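Local coordinates for protein putative mannose-6-phosphate isomerase YvyI (Bacillus subtilis, PDB 1QWR) that catalyses the zinc-dependent interconversion of D-mannose 6-phosphate and D-fructose 6-phosphate as a type 1 phosphomannose isomerase of the cupin superfamily, at residues Thr38-Ala46 with Phe83-Asp91. Sequence-based numbering, arbitrary orientation.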
ATOM      1  N   THR A  38      13.540  10.084  -0.768  1.00 21.87           N
ATOM      2  CA  THR A  38      13.042   8.712  -0.652  1.00 20.41           C
ATOM      3  C   THR A  38      11.513   8.770  -0.679  1.00 18.83           C
ATOM      4  O   THR A  38      10.890   9.332   0.213  1.00 18.57           O
ATOM      5  CB  THR A  38      13.553   8.066   0.666  1.00 20.52           C
ATOM      6  OG1 THR A  38      14.993   7.990   0.623  1.00 21.52           O
ATOM      7  CG2 THR A  38      12.975   6.648   0.852  1.00 19.05           C
ATOM      8  N   GLY A  39      10.914   8.199  -1.721  1.00 19.24           N
ATOM      9  CA  GLY A  39       9.472   8.236  -1.828  1.00 16.93           C
ATOM     10  C   GLY A  39       8.741   7.024  -1.298  1.00 16.79           C
ATOM     11  O   GLY A  39       7.603   7.146  -0.837  1.00 16.65           O
ATOM     12  N   GLU A  40       9.371   5.856  -1.333  1.00 15.79           N
ATOM     13  CA  GLU A  40       8.649   4.663  -0.887  1.00 17.35           C
ATOM     14  C   GLU A  40       9.370   3.765   0.104  1.00 16.55           C
ATOM     15  O   GLU A  40      10.581   3.565   0.026  1.00 18.03           O
ATOM     16  CB  GLU A  40       8.247   3.798  -2.098  1.00 15.41           C
ATOM     17  CG  GLU A  40       7.644   4.575  -3.293  1.00 17.30           C
ATOM     18  CD  GLU A  40       7.025   3.674  -4.378  1.00 21.73           C
ATOM     19  OE1 GLU A  40       7.350   2.467  -4.444  1.00 19.77           O
ATOM     20  OE2 GLU A  40       6.209   4.190  -5.188  1.00 22.52           O
ATOM     21  N   CYS A  41       8.596   3.253   1.054  1.00 14.94           N
ATOM     22  CA  CYS A  41       9.079   2.267   1.995  1.00 14.52           C
ATOM     23  C   CYS A  41       8.250   1.019   1.641  1.00 16.46           C
ATOM     24  O   CYS A  41       7.032   1.030   1.814  1.00 14.22           O
ATOM     25  CB  CYS A  41       8.763   2.657   3.436  1.00 14.56           C
ATOM     26  SG  CYS A  41       9.114   1.317   4.622  1.00 20.33           S
ATOM     27  N   TRP A  42       8.894  -0.014   1.093  1.00 14.76           N
ATOM     28  CA  TRP A  42       8.237  -1.281   0.775  1.00 15.05           C
ATOM     29  C   TRP A  42       8.318  -1.986   2.138  1.00 17.50           C
ATOM     30  O   TRP A  42       9.349  -2.556   2.523  1.00 19.61           O
ATOM     31  CB  TRP A  42       9.029  -2.002  -0.330  1.00 13.51           C
ATOM     32  CG  TRP A  42       8.867  -1.295  -1.671  1.00 15.89           C
ATOM     33  CD1 TRP A  42       8.549   0.021  -1.878  1.00 14.48           C
ATOM     34  CD2 TRP A  42       9.014  -1.881  -2.977  1.00 15.94           C
ATOM     35  NE1 TRP A  42       8.486   0.289  -3.237  1.00 16.23           N
ATOM     36  CE2 TRP A  42       8.767  -0.864  -3.927  1.00 14.79           C
ATOM     37  CE3 TRP A  42       9.331  -3.168  -3.428  1.00 17.96           C
ATOM     38  CZ2 TRP A  42       8.825  -1.097  -5.307  1.00 16.58           C
ATOM     39  CZ3 TRP A  42       9.388  -3.403  -4.802  1.00 15.43           C
ATOM     40  CH2 TRP A  42       9.136  -2.369  -5.720  1.00 14.40           C
ATOM     41  N   ALA A  43       7.201  -1.895   2.862  1.00 15.51           N
ATOM     42  CA  ALA A  43       7.052  -2.350   4.251  1.00 12.68           C
ATOM     43  C   ALA A  43       6.756  -3.828   4.478  1.00 14.00           C
ATOM     44  O   ALA A  43       7.365  -4.469   5.331  1.00 16.71           O
ATOM     45  CB  ALA A  43       5.973  -1.467   4.916  1.00 11.94           C
ATOM     46  N   ILE A  44       5.781  -4.355   3.763  1.00 13.57           N
ATOM     47  CA  ILE A  44       5.531  -5.800   3.820  1.00 14.70           C
ATOM     48  C   ILE A  44       5.610  -6.128   2.326  1.00 15.14           C
ATOM     49  O   ILE A  44       4.713  -5.817   1.548  1.00 14.99           O
ATOM     50  CB  ILE A  44       4.155  -6.161   4.392  1.00 13.09           C
ATOM     51  CG1 ILE A  44       4.079  -5.744   5.882  1.00 15.91           C
ATOM     52  CG2 ILE A  44       3.950  -7.690   4.310  1.00 12.34           C
ATOM     53  CD1 ILE A  44       3.339  -4.398   6.144  1.00 11.85           C
ATOM     54  N   SER A  45       6.716  -6.729   1.914  1.00 15.07           N
ATOM     55  CA  SER A  45       6.912  -6.991   0.500  1.00 15.08           C
ATOM     56  C   SER A  45       7.519  -8.332   0.174  1.00 16.07           C
ATOM     57  O   SER A  45       8.426  -8.787   0.869  1.00 15.82           O
ATOM     58  CB  SER A  45       7.837  -5.903  -0.080  1.00 16.31           C
ATOM     59  OG  SER A  45       8.400  -6.258  -1.353  1.00 14.18           O
ATOM     60  N   ALA A  46       7.000  -8.959  -0.878  1.00 15.12           N
ATOM     61  CA  ALA A  46       7.574 -10.192  -1.395  1.00 15.60           C
ATOM     62  C   ALA A  46       7.845  -9.927  -2.883  1.00 16.41           C
ATOM     63  O   ALA A  46       8.018 -10.856  -3.688  1.00 14.81           O
ATOM     64  CB  ALA A  46       6.622 -11.371  -1.240  1.00 16.48           C
ATOM     65  N   PHE A  83       3.235 -14.538  -2.770  1.00 16.70           N
ATOM     66  CA  PHE A  83       2.565 -13.853  -1.646  1.00 14.84           C
ATOM     67  C   PHE A  83       1.731 -12.829  -2.447  1.00 14.78           C
ATOM     68  O   PHE A  83       2.247 -12.143  -3.322  1.00 15.96           O
ATOM     69  CB  PHE A  83       3.615 -13.169  -0.781  1.00 13.26           C
ATOM     70  CG  PHE A  83       3.038 -12.380   0.364  1.00 16.72           C
ATOM     71  CD1 PHE A  83       2.656 -13.025   1.554  1.00 16.27           C
ATOM     72  CD2 PHE A  83       2.888 -10.995   0.261  1.00 13.94           C
ATOM     73  CE1 PHE A  83       2.140 -12.287   2.631  1.00 14.53           C
ATOM     74  CE2 PHE A  83       2.375 -10.250   1.326  1.00 12.99           C
ATOM     75  CZ  PHE A  83       2.002 -10.901   2.516  1.00 15.71           C
ATOM     76  N   PRO A  84       0.437 -12.683  -2.120  1.00 14.97           N
ATOM     77  CA  PRO A  84      -0.435 -11.785  -2.872  1.00 14.49           C
ATOM     78  C   PRO A  84      -0.437 -10.280  -2.784  1.00 11.53           C
ATOM     79  O   PRO A  84      -0.902  -9.612  -3.724  1.00 13.36           O
ATOM     80  CB  PRO A  84      -1.822 -12.358  -2.564  1.00 14.78           C
ATOM     81  CG  PRO A  84      -1.704 -12.726  -1.127  1.00 15.87           C
ATOM     82  CD  PRO A  84      -0.305 -13.396  -1.062  1.00 14.99           C
ATOM     83  N   LEU A  85       0.057  -9.746  -1.680  1.00 13.60           N
ATOM     84  CA  LEU A  85       0.004  -8.317  -1.487  1.00 12.08           C
ATOM     85  C   LEU A  85       1.343  -7.613  -1.334  1.00 14.27           C
ATOM     86  O   LEU A  85       2.395  -8.247  -1.245  1.00 14.63           O
ATOM     87  CB  LEU A  85      -0.881  -8.043  -0.255  1.00 12.89           C
ATOM     88  CG  LEU A  85      -2.330  -8.578  -0.313  1.00 14.49           C
ATOM     89  CD1 LEU A  85      -3.023  -8.359   1.035  1.00 18.66           C
ATOM     90  CD2 LEU A  85      -3.111  -7.867  -1.415  1.00 11.92           C
ATOM     91  N   LEU A  86       1.270  -6.285  -1.277  1.00 13.54           N
ATOM     92  CA  LEU A  86       2.433  -5.442  -1.097  1.00 14.94           C
ATOM     93  C   LEU A  86       1.959  -4.207  -0.350  1.00 14.88           C
ATOM     94  O   LEU A  86       0.983  -3.577  -0.751  1.00 12.82           O
ATOM     95  CB  LEU A  86       3.028  -5.075  -2.453  1.00 14.94           C
ATOM     96  CG  LEU A  86       4.037  -3.925  -2.533  1.00 15.12           C
ATOM     97  CD1 LEU A  86       5.279  -4.251  -1.696  1.00 14.72           C
ATOM     98  CD2 LEU A  86       4.414  -3.739  -4.025  1.00 14.93           C
ATOM     99  N   THR A  87       2.627  -3.888   0.761  1.00 12.23           N
ATOM    100  CA  THR A  87       2.242  -2.734   1.561  1.00 13.64           C
ATOM    101  C   THR A  87       3.393  -1.749   1.603  1.00 14.63           C
ATOM    102  O   THR A  87       4.530  -2.123   1.906  1.00 12.89           O
ATOM    103  CB  THR A  87       1.913  -3.148   3.004  1.00 11.05           C
ATOM    104  OG1 THR A  87       0.888  -4.154   2.992  1.00 15.56           O
ATOM    105  CG2 THR A  87       1.446  -1.957   3.812  1.00 13.86           C
ATOM    106  N   LYS A  88       3.075  -0.487   1.348  1.00 12.52           N
ATOM    107  CA  LYS A  88       4.080   0.572   1.365  1.00 14.16           C
ATOM    108  C   LYS A  88       3.650   1.789   2.158  1.00 13.79           C
ATOM    109  O   LYS A  88       2.448   2.029   2.359  1.00 13.94           O
ATOM    110  CB  LYS A  88       4.329   1.094  -0.049  1.00 14.69           C
ATOM    111  CG  LYS A  88       4.769   0.062  -1.068  1.00 15.17           C
ATOM    112  CD  LYS A  88       4.855   0.766  -2.439  1.00 13.08           C
ATOM    113  CE  LYS A  88       5.108  -0.207  -3.587  1.00 15.56           C
ATOM    114  NZ  LYS A  88       5.241   0.580  -4.850  1.00 16.92           N
ATOM    115  N   LEU A  89       4.657   2.545   2.602  1.00 13.69           N
ATOM    116  CA  LEU A  89       4.473   3.856   3.232  1.00 15.46           C
ATOM    117  C   LEU A  89       5.020   4.791   2.142  1.00 15.20           C
ATOM    118  O   LEU A  89       6.146   4.571   1.642  1.00 16.77           O
ATOM    119  CB  LEU A  89       5.301   4.000   4.511  1.00 14.26           C
ATOM    120  CG  LEU A  89       4.621   3.421   5.754  1.00 16.48           C
ATOM    121  CD1 LEU A  89       5.619   3.476   6.931  1.00 15.01           C
ATOM    122  CD2 LEU A  89       3.343   4.217   6.094  1.00 16.28           C
ATOM    123  N   LEU A  90       4.237   5.809   1.759  1.00 14.25           N
ATOM    124  CA  LEU A  90       4.638   6.724   0.692  1.00 15.75           C
ATOM    125  C   LEU A  90       4.799   8.158   1.188  1.00 14.81           C
ATOM    126  O   LEU A  90       3.892   8.703   1.818  1.00 16.95           O
ATOM    127  CB  LEU A  90       3.591   6.734  -0.422  1.00 15.59           C
ATOM    128  CG  LEU A  90       3.156   5.383  -0.997  1.00 19.41           C
ATOM    129  CD1 LEU A  90       2.007   5.591  -1.979  1.00 19.32           C
ATOM    130  CD2 LEU A  90       4.330   4.721  -1.673  1.00 17.70           C
ATOM    131  N   ASP A  91       5.955   8.744   0.896  1.00 15.99           N
ATOM    132  CA  ASP A  91       6.253  10.123   1.273  1.00 14.49           C
ATOM    133  C   ASP A  91       6.098  10.917  -0.014  1.00 15.83           C
ATOM    134  O   ASP A  91       7.057  11.037  -0.812  1.00 15.27           O
ATOM    135  CB  ASP A  91       7.697  10.227   1.777  1.00 15.08           C
ATOM    136  CG  ASP A  91       8.111  11.663   2.080  1.00 16.88           C
ATOM    137  OD1 ASP A  91       7.246  12.572   2.037  1.00 17.58           O
ATOM    138  OD2 ASP A  91       9.316  11.859   2.359  1.00 19.91           O
TER
HETATM  139  O   HOH W   1      11.010   9.919   3.029  1.00 15.98           O
HETATM  140  O   HOH W   2       1.814  -6.782   1.898  1.00 27.25           O
HETATM  141  O   HOH W   3       4.945  -7.900  -2.258  1.00 13.60           O
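Lys88 and Trp42, a non-hydrogen-bonded pair of two antiparallel strands, run side by side on one face of the sheet. A long aliphatic chain suits this place: extended beyond CG, it lays Lys88 CE over one face of the indole's five-membered ring in a CH-pi contact, 3.8 Å from the centroid, and carries NZ to a salt bridge with Glu40 OE1 at 2.9 Å, approaching from above the carboxylate plane. The same oxygen offers its anti lone pair to Trp42 NE1 at 2.7 Å and lies close to the indole plane. OE1 is thus gripped by two donors, a carboxylate serving both a cation and an N-H, while Leu90 CD2 packs against Glu40 CG. Were Glu40 an alanine, the buried Lys88 ammonium and the indole N-H would probably lose the acceptor they share. Beyond Trp42 comes a classic beta bulge, where Thr87 O accepts from Ala43 N (2.8 Å) and Ile44 N (3.2 Å). On the other face branched Ile44 and Thr87 lie alongside each other. Packing stays tight at Ser45 CB and Leu86 CD1, 3.4 Å apart. Direct pairing holds through Thr87 N to Ile44 O, a carbonyl shared with a water that also reaches Thr87 OG1; farther on, the still buried strands are bridged by a water between Ala46 N and Leu85 O. The pair lies between strand 9-17, beside 38-44, and strand 182-189, beside 85-92, while strand 271-276 touches Ile44 and Phe83.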